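Ribose-phosphate pyrophosphokinase (Mycobacterium smegmatis, PDB 5MP7) probably catalyses the magnesium-dependent transfer of the pyrophosphoryl group of ATP to the 1-hydroxyl of ribose 5-phosphate, yielding PRPP and AMP. Local coordinates at residues R154-K157 with L158-Y162; L23-Q26 with V27-L31; I287-D290 with K291-P294; A242-L245 with L246-G250. All blocks are in the same frame, centred on the assembly; numbering follows the deposited sequence.

Contact 1 (R154-K157 with L158-Y162); sequences RAQK and LLTGY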
ATOM      1  N   ARG A 154     -19.273  -8.000 -69.881  1.00 37.62           N
ATOM      2  CA  ARG A 154     -18.133  -8.804 -70.248  1.00 39.21           C
ATOM      3  C   ARG A 154     -16.967  -7.951 -70.672  1.00 34.61           C
ATOM      4  O   ARG A 154     -17.133  -7.032 -71.427  1.00 34.43           O
ATOM      5  CB  ARG A 154     -18.514  -9.743 -71.390  1.00 45.56           C
ATOM      6  CG  ARG A 154     -18.911 -11.130 -70.945  1.00 49.74           C
ATOM      7  CD  ARG A 154     -20.378 -11.220 -70.648  1.00 54.33           C
ATOM      8  NE  ARG A 154     -20.782 -12.627 -70.594  1.00 59.21           N
ATOM      9  CZ  ARG A 154     -22.041 -13.039 -70.458  1.00 57.15           C
ATOM     10  NH1 ARG A 154     -23.057 -12.149 -70.392  1.00 51.15           N
ATOM     11  NH2 ARG A 154     -22.280 -14.346 -70.392  1.00 56.72           N
ATOM     12  N   ALA A 155     -15.772  -8.309 -70.218  1.00 37.03           N
ATOM     13  CA  ALA A 155     -14.536  -7.629 -70.607  1.00 40.31           C
ATOM     14  C   ALA A 155     -13.838  -8.300 -71.802  1.00 42.26           C
ATOM     15  O   ALA A 155     -12.774  -7.867 -72.217  1.00 42.61           O
ATOM     16  CB  ALA A 155     -13.592  -7.596 -69.409  1.00 41.80           C
ATOM     17  N   GLN A 156     -14.413  -9.388 -72.304  1.00 41.11           N
ATOM     18  CA  GLN A 156     -13.822 -10.163 -73.368  1.00 42.21           C
ATOM     19  C   GLN A 156     -13.413  -9.335 -74.588  1.00 40.51           C
ATOM     20  O   GLN A 156     -12.301  -9.479 -75.052  1.00 40.45           O
ATOM     21  CB  GLN A 156     -14.788 -11.240 -73.816  1.00 42.06           C
ATOM     22  CG  GLN A 156     -14.192 -12.179 -74.827  1.00 44.24           C
ATOM     23  CD  GLN A 156     -15.180 -13.232 -75.251  1.00 48.23           C
ATOM     24  OE1 GLN A 156     -16.176 -13.536 -74.561  1.00 51.17           O
ATOM     25  NE2 GLN A 156     -14.926 -13.788 -76.408  1.00 53.86           N
ATOM     26  N   LYS A 157     -14.321  -8.531 -75.120  1.00 40.20           N
ATOM     27  CA  LYS A 157     -14.009  -7.673 -76.248  1.00 43.80           C
ATOM     28  C   LYS A 157     -12.839  -6.742 -75.936  1.00 41.63           C
ATOM     29  O   LYS A 157     -11.985  -6.533 -76.775  1.00 42.16           O
ATOM     30  CB  LYS A 157     -15.213  -6.849 -76.686  1.00 49.74           C
ATOM     31  CG  LYS A 157     -16.228  -7.634 -77.505  1.00 61.63           C
ATOM     32  CD  LYS A 157     -17.073  -6.695 -78.364  1.00 75.05           C
ATOM     33  CE  LYS A 157     -17.959  -7.445 -79.346  1.00 78.68           C
ATOM     34  NZ  LYS A 157     -19.279  -7.766 -78.746  1.00 81.29           N
ATOM     35  N   LEU A 158     -12.817  -6.191 -74.733  1.00 37.19           N
ATOM     36  CA  LEU A 158     -11.761  -5.310 -74.308  1.00 37.13           C
ATOM     37  C   LEU A 158     -10.403  -6.036 -74.248  1.00 34.22           C
ATOM     38  O   LEU A 158      -9.403  -5.518 -74.750  1.00 34.41           O
ATOM     39  CB  LEU A 158     -12.113  -4.688 -72.941  1.00 40.82           C
ATOM     40  CG  LEU A 158     -11.067  -3.841 -72.201  1.00 45.63           C
ATOM     41  CD1 LEU A 158     -10.877  -2.474 -72.877  1.00 46.89           C
ATOM     42  CD2 LEU A 158     -11.511  -3.675 -70.752  1.00 45.62           C
ATOM     43  N   LEU A 159     -10.361  -7.199 -73.623  1.00 31.48           N
ATOM     44  CA  LEU A 159      -9.117  -7.942 -73.487  1.00 31.59           C
ATOM     45  C   LEU A 159      -8.632  -8.540 -74.819  1.00 32.15           C
ATOM     46  O   LEU A 159      -7.451  -8.470 -75.103  1.00 30.33           O
ATOM     47  CB  LEU A 159      -9.226  -9.013 -72.426  1.00 31.76           C
ATOM     48  CG  LEU A 159      -9.440  -8.523 -70.979  1.00 34.05           C
ATOM     49  CD1 LEU A 159     -10.097  -9.595 -70.103  1.00 35.40           C
ATOM     50  CD2 LEU A 159      -8.135  -8.129 -70.333  1.00 35.34           C
ATOM     51  N   THR A 160      -9.526  -9.075 -75.645  1.00 30.70           N
ATOM     52  CA  THR A 160      -9.128  -9.681 -76.921  1.00 31.67           C
ATOM     53  C   THR A 160      -8.811  -8.627 -77.934  1.00 31.94           C
ATOM     54  O   THR A 160      -7.979  -8.844 -78.771  1.00 36.19           O
ATOM     55  CB  THR A 160     -10.182 -10.677 -77.513  1.00 32.24           C
ATOM     56  OG1 THR A 160     -11.449 -10.044 -77.684  1.00 32.01           O
ATOM     57  CG2 THR A 160     -10.360 -11.872 -76.575  1.00 34.28           C
ATOM     58  N   GLY A 161      -9.486  -7.488 -77.872  1.00 34.67           N
ATOM     59  CA  GLY A 161      -9.146  -6.338 -78.699  1.00 34.82           C
ATOM     60  C   GLY A 161      -7.706  -5.893 -78.474  1.00 35.19           C
ATOM     61  O   GLY A 161      -6.983  -5.615 -79.413  1.00 37.94           O
ATOM     62  N   TYR A 162      -7.275  -5.856 -77.224  1.00 34.85           N
ATOM     63  CA  TYR A 162      -5.898  -5.469 -76.900  1.00 33.52           C
ATOM     64  C   TYR A 162      -4.913  -6.536 -77.391  1.00 34.94           C
ATOM     65  O   TYR A 162      -3.887  -6.217 -77.980  1.00 36.72           O
ATOM     66  CB  TYR A 162      -5.752  -5.231 -75.414  1.00 30.94           C
ATOM     67  CG  TYR A 162      -4.344  -5.008 -74.957  1.00 31.29           C
ATOM     68  CD1 TYR A 162      -3.551  -6.077 -74.582  1.00 33.39           C
ATOM     69  CD2 TYR A 162      -3.814  -3.726 -74.851  1.00 31.43           C
ATOM     70  CE1 TYR A 162      -2.251  -5.889 -74.148  1.00 33.06           C
ATOM     71  CE2 TYR A 162      -2.521  -3.522 -74.404  1.00 31.26           C
ATOM     72  CZ  TYR A 162      -1.759  -4.618 -74.054  1.00 33.58           C
ATOM     73  OH  TYR A 162      -0.481  -4.458 -73.620  1.00 35.85           O
TER
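The carbonyls of Ala155, Gln156 and Lys157 receive the backbone N-H groups of Leu159, Thr160 and Gly161 as helix 156-167 gets under way; the bond from Leu159 N to Ala155 O is 2.9 Å long. Gln156 O takes a second donor as well, Thr160 OG1 at 2.8 Å. That hydroxyl approaches from above the carbonyl plane, 37° out of it, whereas Thr160 N lies almost straight beyond the carbonyl oxygen. A chi1 of 57° places OG1 between the backbone N and carbonyl carbon of Thr160 and turns it back over the preceding turn. Threonine suits this buried position because the helix itself satisfies its hydroxyl, while Thr160 CG2 rests 4.2 Å from Gln156 CG. Both residues lean on Trp188 of helix 182-191. On another face the small Ala155 CB meets Leu159 CD1 at 4.1 Å, and Leu159 continues the apolar layer onto Ile280 of strand 278-282. Just ahead of the helix, Ala155 N is bonded to the carboxylate of Asp136. The arrangement is that of a helical first turn, here in the helix that follows strand 150-153 of the parallel sheet and packs against the mixed sheet of the PRTase-like fold.

Contact 2 (L23-Q26 with V27-L31); sequences LADQ and VAKEL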
ATOM      1  N   LEU A  23     -11.392   4.191 -59.507  1.00 33.50           N
ATOM      2  CA  LEU A  23     -12.418   3.713 -60.421  1.00 31.77           C
ATOM      3  C   LEU A  23     -13.608   4.650 -60.372  1.00 32.34           C
ATOM      4  O   LEU A  23     -14.165   4.986 -61.420  1.00 31.94           O
ATOM      5  CB  LEU A  23     -12.873   2.304 -60.099  1.00 30.90           C
ATOM      6  CG  LEU A  23     -13.922   1.682 -61.022  1.00 31.26           C
ATOM      7  CD1 LEU A  23     -13.460   1.628 -62.479  1.00 31.26           C
ATOM      8  CD2 LEU A  23     -14.219   0.281 -60.527  1.00 32.43           C
ATOM      9  N   ALA A  24     -14.004   5.039 -59.161  1.00 30.63           N
ATOM     10  CA  ALA A  24     -15.156   5.933 -58.987  1.00 33.06           C
ATOM     11  C   ALA A  24     -14.962   7.260 -59.703  1.00 31.40           C
ATOM     12  O   ALA A  24     -15.858   7.772 -60.352  1.00 30.29           O
ATOM     13  CB  ALA A  24     -15.443   6.165 -57.495  1.00 32.00           C
ATOM     14  N   ASP A  25     -13.766   7.805 -59.572  1.00 36.08           N
ATOM     15  CA  ASP A  25     -13.401   9.039 -60.242  1.00 37.09           C
ATOM     16  C   ASP A  25     -13.399   8.880 -61.753  1.00 33.37           C
ATOM     17  O   ASP A  25     -13.887   9.770 -62.427  1.00 32.82           O
ATOM     18  CB  ASP A  25     -12.047   9.479 -59.705  1.00 43.10           C
ATOM     19  CG  ASP A  25     -11.375  10.518 -60.553  1.00 55.66           C
ATOM     20  OD1 ASP A  25     -11.697  11.727 -60.387  1.00 60.48           O
ATOM     21  OD2 ASP A  25     -10.507  10.097 -61.392  1.00 64.36           O
ATOM     22  N   GLN A  26     -12.864   7.771 -62.280  1.00 31.26           N
ATOM     23  CA  GLN A  26     -12.879   7.520 -63.737  1.00 31.81           C
ATOM     24  C   GLN A  26     -14.297   7.387 -64.287  1.00 32.57           C
ATOM     25  O   GLN A  26     -14.595   7.931 -65.335  1.00 33.29           O
ATOM     26  CB  GLN A  26     -12.126   6.258 -64.119  1.00 35.00           C
ATOM     27  CG  GLN A  26     -10.605   6.355 -64.072  1.00 35.85           C
ATOM     28  CD  GLN A  26      -9.903   4.996 -64.145  1.00 38.35           C
ATOM     29  OE1 GLN A  26     -10.474   3.973 -64.529  1.00 36.86           O
ATOM     30  NE2 GLN A  26      -8.647   4.989 -63.757  1.00 41.60           N
ATOM     31  N   VAL A  27     -15.189   6.716 -63.553  1.00 30.65           N
ATOM     32  CA  VAL A  27     -16.555   6.542 -63.994  1.00 28.00           C
ATOM     33  C   VAL A  27     -17.310   7.868 -63.981  1.00 29.59           C
ATOM     34  O   VAL A  27     -18.028   8.176 -64.910  1.00 28.17           O
ATOM     35  CB  VAL A  27     -17.292   5.545 -63.105  1.00 29.97           C
ATOM     36  CG1 VAL A  27     -18.792   5.599 -63.370  1.00 31.65           C
ATOM     37  CG2 VAL A  27     -16.813   4.131 -63.365  1.00 28.28           C
ATOM     38  N   ALA A  28     -17.141   8.628 -62.903  1.00 29.61           N
ATOM     39  CA  ALA A  28     -17.715   9.956 -62.759  1.00 28.81           C
ATOM     40  C   ALA A  28     -17.314  10.889 -63.888  1.00 30.05           C
ATOM     41  O   ALA A  28     -18.150  11.608 -64.409  1.00 31.44           O
ATOM     42  CB  ALA A  28     -17.303  10.566 -61.424  1.00 28.12           C
ATOM     43  N   LYS A  29     -16.037  10.879 -64.253  1.00 33.57           N
ATOM     44  CA  LYS A  29     -15.561  11.676 -65.381  1.00 35.68           C
ATOM     45  C   LYS A  29     -16.187  11.302 -66.677  1.00 31.99           C
ATOM     46  O   LYS A  29     -16.556  12.174 -67.414  1.00 37.54           O
ATOM     47  CB  LYS A  29     -14.060  11.585 -65.521  1.00 42.82           C
ATOM     48  CG  LYS A  29     -13.354  12.692 -64.764  1.00 51.18           C
ATOM     49  CD  LYS A  29     -12.114  12.181 -64.017  1.00 60.54           C
ATOM     50  CE  LYS A  29     -11.177  13.357 -63.771  1.00 65.52           C
ATOM     51  NZ  LYS A  29      -9.862  13.143 -63.093  1.00 69.67           N
ATOM     52  N   GLU A  30     -16.326  10.014 -66.960  1.00 34.89           N
ATOM     53  CA  GLU A  30     -16.976   9.546 -68.225  1.00 35.02           C
ATOM     54  C   GLU A  30     -18.430   9.975 -68.333  1.00 34.85           C
ATOM     55  O   GLU A  30     -18.898  10.274 -69.430  1.00 37.26           O
ATOM     56  CB  GLU A  30     -16.914   8.024 -68.358  1.00 35.48           C
ATOM     57  CG  GLU A  30     -15.476   7.487 -68.393  1.00 40.13           C
ATOM     58  CD  GLU A  30     -14.787   7.737 -69.738  1.00 45.74           C
ATOM     59  OE1 GLU A  30     -15.318   8.568 -70.535  1.00 39.78           O
ATOM     60  OE2 GLU A  30     -13.718   7.093 -70.000  1.00 47.47           O
ATOM     61  N   LEU A  31     -19.127   9.992 -67.199  1.00 33.78           N
ATOM     62  CA  LEU A  31     -20.536  10.380 -67.142  1.00 35.96           C
ATOM     63  C   LEU A  31     -20.745  11.865 -67.017  1.00 39.38           C
ATOM     64  O   LEU A  31     -21.855  12.318 -67.239  1.00 39.41           O
ATOM     65  CB  LEU A  31     -21.215   9.754 -65.932  1.00 34.81           C
ATOM     66  CG  LEU A  31     -21.450   8.263 -65.980  1.00 34.90           C
ATOM     67  CD1 LEU A  31     -21.828   7.801 -64.586  1.00 36.09           C
ATOM     68  CD2 LEU A  31     -22.535   7.915 -66.973  1.00 34.91           C
TER
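Asp25 and Lys29, one turn apart on the outer face of helix 21-31, form a salt bridge with OD2 of Asp25 3.5 Å from NZ of Lys29. The amine lies nearly as close to the other oxygen, OD1 of Asp25 being 3.6 Å from NZ of Lys29, so both oxygens share a rather long interaction. The lysine reaches it by bending at chi2 (138°), which lays its CD 3.4 Å from Asp25 O before the chain crosses the carboxylate at a slant. Charged ends and a flexible chain suit this exposed side.

The backbone supplies four successive alpha-helical bonds, received by Leu23, Ala24, Asp25 and Gln26; the last, Glu30 N to Gln26 O, is 3.2 Å long. The helix is amphipathic and belongs to the PRTase-like N-terminal domain, where it packs against both strand 12-16 and helix 302-314.

Apolar contacts occupy its inner side. Leu23 CD1 meets Val27 CG2 at 4.3 Å, and Val27 extends the packing to Ile309. The small Ala24 and Ala28 let the helix come close to Ala16 and Leu14 of the strand.

Two polar chains border this side. Glu30 CG, set beside its own backbone N by chi1 (-61°), lies 3.2 Å from Gln26 O; the chain then bends at chi2 and touches Pro303 and Ala306. Gln26, extended beyond CG, carries its OE1 to two donors, Ser300 OG and Asn283 ND2.

Contact 3 (I287-D290 with K291-P294); sequences ITED and KRFP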
ATOM      1  N   ILE A 287      -5.517  -1.768 -58.279  1.00 37.01           N
ATOM      2  CA  ILE A 287      -4.212  -2.369 -58.416  1.00 42.05           C
ATOM      3  C   ILE A 287      -3.218  -1.416 -57.772  1.00 40.61           C
ATOM      4  O   ILE A 287      -2.741  -0.499 -58.430  1.00 36.18           O
ATOM      5  CB  ILE A 287      -3.835  -2.582 -59.900  1.00 46.89           C
ATOM      6  CG1 ILE A 287      -5.000  -3.203 -60.709  1.00 50.59           C
ATOM      7  CG2 ILE A 287      -2.581  -3.437 -59.976  1.00 47.60           C
ATOM      8  CD1 ILE A 287      -5.389  -4.619 -60.323  1.00 51.14           C
ATOM      9  N   THR A 288      -2.908  -1.637 -56.498  1.00 41.38           N
ATOM     10  CA  THR A 288      -2.014  -0.757 -55.762  1.00 45.14           C
ATOM     11  C   THR A 288      -0.577  -0.995 -56.180  1.00 48.64           C
ATOM     12  O   THR A 288      -0.266  -1.972 -56.893  1.00 45.75           O
ATOM     13  CB  THR A 288      -2.116  -0.978 -54.237  1.00 51.48           C
ATOM     14  OG1 THR A 288      -1.729  -2.320 -53.887  1.00 52.82           O
ATOM     15  CG2 THR A 288      -3.525  -0.695 -53.749  1.00 54.77           C
ATOM     16  N   GLU A 289       0.317  -0.148 -55.693  1.00 51.32           N
ATOM     17  CA  GLU A 289       1.715  -0.182 -56.123  1.00 57.97           C
ATOM     18  C   GLU A 289       2.479  -1.424 -55.632  1.00 56.42           C
ATOM     19  O   GLU A 289       3.334  -1.931 -56.351  1.00 56.75           O
ATOM     20  CB  GLU A 289       2.389   1.160 -55.805  1.00 62.70           C
ATOM     21  CG  GLU A 289       1.548   2.300 -56.435  1.00 74.89           C
ATOM     22  CD  GLU A 289       1.333   2.215 -57.974  1.00 81.47           C
ATOM     23  OE1 GLU A 289       1.914   1.336 -58.646  1.00 80.91           O
ATOM     24  OE2 GLU A 289       0.574   3.041 -58.538  1.00 78.12           O
ATOM     25  N   ASP A 290       2.083  -1.980 -54.500  1.00 57.89           N
ATOM     26  CA  ASP A 290       2.599  -3.282 -54.075  1.00 65.41           C
ATOM     27  C   ASP A 290       2.265  -4.464 -55.009  1.00 61.06           C
ATOM     28  O   ASP A 290       2.967  -5.467 -55.012  1.00 54.21           O
ATOM     29  CB  ASP A 290       2.114  -3.600 -52.652  1.00 87.19           C
ATOM     30  CG  ASP A 290       2.774  -2.710 -51.601  1.00106.91           C
ATOM     31  OD1 ASP A 290       3.768  -2.016 -51.928  1.00116.36           O
ATOM     32  OD2 ASP A 290       2.284  -2.694 -50.452  1.00117.41           O
ATOM     33  N   LYS A 291       1.188  -4.354 -55.781  1.00 56.29           N
ATOM     34  CA  LYS A 291       0.755  -5.425 -56.661  1.00 56.56           C
ATOM     35  C   LYS A 291       1.320  -5.269 -58.071  1.00 53.67           C
ATOM     36  O   LYS A 291       1.193  -6.197 -58.881  1.00 55.97           O
ATOM     37  CB  LYS A 291      -0.799  -5.515 -56.692  1.00 61.17           C
ATOM     38  CG  LYS A 291      -1.444  -5.551 -55.299  1.00 59.66           C
ATOM     39  CD  LYS A 291      -2.838  -6.188 -55.265  1.00 61.04           C
ATOM     40  CE  LYS A 291      -3.538  -5.867 -53.934  1.00 63.33           C
ATOM     41  NZ  LYS A 291      -4.110  -7.063 -53.318  1.00 63.32           N
ATOM     42  N   ARG A 292       1.937  -4.123 -58.362  1.00 46.24           N
ATOM     43  CA  ARG A 292       2.489  -3.862 -59.689  1.00 46.40           C
ATOM     44  C   ARG A 292       3.846  -4.535 -59.948  1.00 49.06           C
ATOM     45  O   ARG A 292       4.599  -4.862 -59.023  1.00 47.14           O
ATOM     46  CB  ARG A 292       2.598  -2.381 -59.974  1.00 46.42           C
ATOM     47  CG  ARG A 292       1.306  -1.860 -60.534  1.00 50.71           C
ATOM     48  CD  ARG A 292       1.266  -0.364 -60.743  1.00 52.63           C
ATOM     49  NE  ARG A 292      -0.118   0.104 -60.782  1.00 63.27           N
ATOM     50  CZ  ARG A 292      -0.969  -0.072 -61.791  1.00 64.03           C
ATOM     51  NH1 ARG A 292      -0.555  -0.649 -62.928  1.00 66.41           N
ATOM     52  NH2 ARG A 292      -2.228   0.373 -61.653  1.00 58.70           N
ATOM     53  N   PHE A 293       4.065  -4.832 -61.230  1.00 45.66           N
ATOM     54  CA  PHE A 293       5.292  -5.437 -61.735  1.00 40.19           C
ATOM     55  C   PHE A 293       5.399  -5.155 -63.235  1.00 40.02           C
ATOM     56  O   PHE A 293       4.438  -4.682 -63.852  1.00 37.40           O
ATOM     57  CB  PHE A 293       5.413  -6.943 -61.394  1.00 38.76           C
ATOM     58  CG  PHE A 293       4.283  -7.808 -61.888  1.00 35.76           C
ATOM     59  CD1 PHE A 293       3.083  -7.858 -61.191  1.00 38.41           C
ATOM     60  CD2 PHE A 293       4.432  -8.619 -62.994  1.00 35.86           C
ATOM     61  CE1 PHE A 293       2.030  -8.654 -61.620  1.00 36.59           C
ATOM     62  CE2 PHE A 293       3.400  -9.442 -63.418  1.00 36.81           C
ATOM     63  CZ  PHE A 293       2.198  -9.459 -62.733  1.00 37.51           C
ATOM     64  N   PRO A 294       6.585  -5.372 -63.812  1.00 40.74           N
ATOM     65  CA  PRO A 294       6.807  -4.823 -65.159  1.00 40.34           C
ATOM     66  C   PRO A 294       5.944  -5.427 -66.288  1.00 38.28           C
ATOM     67  O   PRO A 294       5.492  -4.694 -67.175  1.00 36.61           O
ATOM     68  CB  PRO A 294       8.293  -5.107 -65.387  1.00 39.58           C
ATOM     69  CG  PRO A 294       8.874  -5.063 -64.009  1.00 39.52           C
ATOM     70  CD  PRO A 294       7.863  -5.796 -63.193  1.00 42.64           C
TER
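Thr288 and Glu289 each accept a backbone N-H from three residues further on, so this loop between strands 278-282 and 296-299 is built as two overlapping beta-turns. Lys291 N reaches Thr288 O at 3.0 Å, while the bond from Arg292 N to Glu289 O is longer, 3.3 Å. In both, the donor stands well above the carbonyl plane, by 70° in the second, consistent with the tight curvature of such turns.

Polar side chains use the same curvature. Thr288 OG1 touches the lysine chain where the two cross at a slant, 3.5 Å from Lys291 CG, in a contact with methylene and not with the amine. The aliphatic part of Lys291 runs on past the threonine, and its NZ goes to the backbone oxygen of Val262. This lysine is also about 7 Å, side chain to side chain, from Asp234, which probably binds ribose 5-phosphate.

The charged pair is Glu289 with Arg292, whose side chains run side by side in the same direction. Bending at chi2 (-58°) brings the carboxylate to the guanidinium edge, and a salt bridge joins Glu289 OE1 to Arg292 NE at 3.2 Å, although the exact place of OE1 is doubtful. Long, charged chains are well placed on this surface, where nearby Asp290 packs against Lys222 of a neighbouring subunit.

Apolar contact comes from the buried Ile287, which faces Leu296 and Val298. It also crosses the arginine at about a right angle: Ile287 CG2 sits 4.1 Å above the plane of the Arg292 guanidinium, over its centre.

Contact 4 (A242-L245 with L246-G250); sequences AVNL and LREDG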
ATOM      1  N   ALA A 242       0.554 -23.408 -64.539  1.00 32.23           N
ATOM      2  CA  ALA A 242       0.227 -23.581 -65.927  1.00 34.68           C
ATOM      3  C   ALA A 242       1.306 -23.020 -66.856  1.00 33.79           C
ATOM      4  O   ALA A 242       1.574 -23.586 -67.902  1.00 33.89           O
ATOM      5  CB  ALA A 242      -1.134 -22.978 -66.232  1.00 35.51           C
ATOM      6  N   VAL A 243       1.915 -21.914 -66.475  1.00 35.69           N
ATOM      7  CA  VAL A 243       2.959 -21.300 -67.290  1.00 36.62           C
ATOM      8  C   VAL A 243       4.131 -22.245 -67.406  1.00 34.93           C
ATOM      9  O   VAL A 243       4.635 -22.448 -68.498  1.00 31.49           O
ATOM     10  CB  VAL A 243       3.441 -19.975 -66.687  1.00 37.30           C
ATOM     11  CG1 VAL A 243       4.714 -19.480 -67.375  1.00 37.22           C
ATOM     12  CG2 VAL A 243       2.346 -18.933 -66.834  1.00 39.28           C
ATOM     13  N   ASN A 244       4.536 -22.804 -66.272  1.00 36.61           N
ATOM     14  CA  ASN A 244       5.663 -23.714 -66.212  1.00 44.46           C
ATOM     15  C   ASN A 244       5.408 -24.988 -67.043  1.00 45.40           C
ATOM     16  O   ASN A 244       6.289 -25.491 -67.726  1.00 40.68           O
ATOM     17  CB  ASN A 244       5.942 -24.072 -64.753  1.00 50.86           C
ATOM     18  CG  ASN A 244       6.812 -25.307 -64.619  1.00 61.53           C
ATOM     19  OD1 ASN A 244       7.943 -25.289 -65.057  1.00 69.68           O
ATOM     20  ND2 ASN A 244       6.272 -26.408 -64.053  1.00 62.73           N
ATOM     21  N   LEU A 245       4.179 -25.491 -66.980  1.00 50.00           N
ATOM     22  CA  LEU A 245       3.759 -26.665 -67.768  1.00 48.36           C
ATOM     23  C   LEU A 245       3.799 -26.391 -69.257  1.00 43.34           C
ATOM     24  O   LEU A 245       4.156 -27.267 -70.032  1.00 48.43           O
ATOM     25  CB  LEU A 245       2.338 -27.091 -67.389  1.00 50.24           C
ATOM     26  CG  LEU A 245       2.168 -28.531 -66.948  1.00 57.45           C
ATOM     27  CD1 LEU A 245       2.916 -28.831 -65.657  1.00 57.51           C
ATOM     28  CD2 LEU A 245       0.677 -28.745 -66.756  1.00 65.20           C
ATOM     29  N   LEU A 246       3.352 -25.205 -69.661  1.00 40.80           N
ATOM     30  CA  LEU A 246       3.314 -24.844 -71.088  1.00 42.93           C
ATOM     31  C   LEU A 246       4.745 -24.662 -71.612  1.00 45.06           C
ATOM     32  O   LEU A 246       5.031 -25.029 -72.743  1.00 42.73           O
ATOM     33  CB  LEU A 246       2.509 -23.578 -71.325  1.00 39.33           C
ATOM     34  CG  LEU A 246       1.015 -23.706 -71.072  1.00 40.46           C
ATOM     35  CD1 LEU A 246       0.377 -22.333 -70.996  1.00 42.21           C
ATOM     36  CD2 LEU A 246       0.343 -24.552 -72.136  1.00 39.18           C
ATOM     37  N   ARG A 247       5.615 -24.159 -70.742  1.00 44.94           N
ATOM     38  CA  ARG A 247       7.028 -23.986 -71.022  1.00 51.70           C
ATOM     39  C   ARG A 247       7.679 -25.311 -71.284  1.00 49.80           C
ATOM     40  O   ARG A 247       8.365 -25.482 -72.279  1.00 49.43           O
ATOM     41  CB  ARG A 247       7.712 -23.348 -69.804  1.00 57.62           C
ATOM     42  CG  ARG A 247       9.128 -22.827 -69.997  1.00 66.09           C
ATOM     43  CD  ARG A 247       9.681 -22.183 -68.690  1.00 74.11           C
ATOM     44  NE  ARG A 247       9.811 -23.087 -67.518  1.00 81.55           N
ATOM     45  CZ  ARG A 247      10.258 -24.361 -67.493  1.00 85.93           C
ATOM     46  NH1 ARG A 247      10.723 -24.986 -68.574  1.00 89.04           N
ATOM     47  NH2 ARG A 247      10.279 -25.028 -66.326  1.00 83.89           N
ATOM     48  N   GLU A 248       7.443 -26.246 -70.379  1.00 49.86           N
ATOM     49  CA  GLU A 248       7.902 -27.617 -70.538  1.00 53.35           C
ATOM     50  C   GLU A 248       7.388 -28.313 -71.782  1.00 54.15           C
ATOM     51  O   GLU A 248       8.013 -29.223 -72.260  1.00 55.18           O
ATOM     52  CB  GLU A 248       7.510 -28.440 -69.331  1.00 55.37           C
ATOM     53  CG  GLU A 248       8.566 -28.232 -68.279  1.00 65.28           C
ATOM     54  CD  GLU A 248       8.162 -28.470 -66.837  1.00 82.65           C
ATOM     55  OE1 GLU A 248       7.196 -29.217 -66.574  1.00 95.62           O
ATOM     56  OE2 GLU A 248       8.861 -27.918 -65.956  1.00 88.45           O
ATOM     57  N   ASP A 249       6.243 -27.897 -72.292  1.00 57.14           N
ATOM     58  CA  ASP A 249       5.694 -28.505 -73.500  1.00 58.98           C
ATOM     59  C   ASP A 249       6.077 -27.757 -74.772  1.00 57.02           C
ATOM     60  O   ASP A 249       5.537 -28.031 -75.847  1.00 53.89           O
ATOM     61  CB  ASP A 249       4.188 -28.662 -73.373  1.00 62.22           C
ATOM     62  CG  ASP A 249       3.807 -29.877 -72.549  1.00 79.27           C
ATOM     63  OD1 ASP A 249       3.847 -30.971 -73.145  1.00 83.50           O
ATOM     64  OD2 ASP A 249       3.495 -29.762 -71.338  1.00 83.52           O
ATOM     65  N   GLY A 250       7.030 -26.831 -74.653  1.00 52.09           N
ATOM     66  CA  GLY A 250       7.654 -26.208 -75.815  1.00 49.76           C
ATOM     67  C   GLY A 250       6.933 -25.017 -76.378  1.00 46.25           C
ATOM     68  O   GLY A 250       7.042 -24.739 -77.571  1.00 49.37           O
TER
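Ala242, Val243 and Asn244 offer their carbonyls to the N-H groups of Leu246, Arg247 and Glu248, each bond in the ordinary alpha-helical pattern; Leu246 N to Ala242 O is 3.0 Å. The pattern weakens at the next step. Asp249 N to Leu245 O, 3.1 Å, is a weak bond, with an N-H...O angle of 129°. A Schellman motif then ends helix 237-248: Gly250 N bonds to Arg247 O at 3.0 Å, and the following backbone N turns back to Leu246 O. The motif needs a left-handed C-prime residue, and Gly250, with phi 86°, adopts that conformation without strain.

At the exposed side, Arg247 bends at chi3 (62°), bringing its guanidinium over Asn244 O, which lies 4.1 Å from its plane. Its NH2 makes a salt bridge to the adjacent Glu248 OE2, 3.2 Å. The Asn244 amide lies beside this pair; it is probably turned over in the model, so its bonds are left undecided.

Leu246 is a buried apolar chain packed on Cys226 and Leu228 of strand 225-230, while Val243 reaches Val254 and Ile256 of the next strand.

Asp249 OD2 stands only 2.9 Å from Leu245 O, and both are acceptors. Such closeness would be expected to disfavour the ionised carboxylate, so a raised pKa for Asp249 is possible at this helix end.

How the contacts relate
Contacts 1, 2 and 4 are partly buried helical turns; contact 3 is a surface turn without regular structure. Contacts 2 and 4 set apolar residues against the protein and charged ones outside, whereas in contact 1 polar Gln156 and Thr160 also face protein, and the buried hydroxyl is satisfied by its own helix. Contacts 1 and 3 both reach strand 296-299, through Tyr162 and Ile287 respectively, yet do not touch. Contact 2 belongs to the N-terminal domain, about 40 Å between centres from contact 4. Salt bridges join the two segments only in contacts 2 and 3, long in the first and resting on a doubtful oxygen in the second. Contact 4 is shaped by its helix ending.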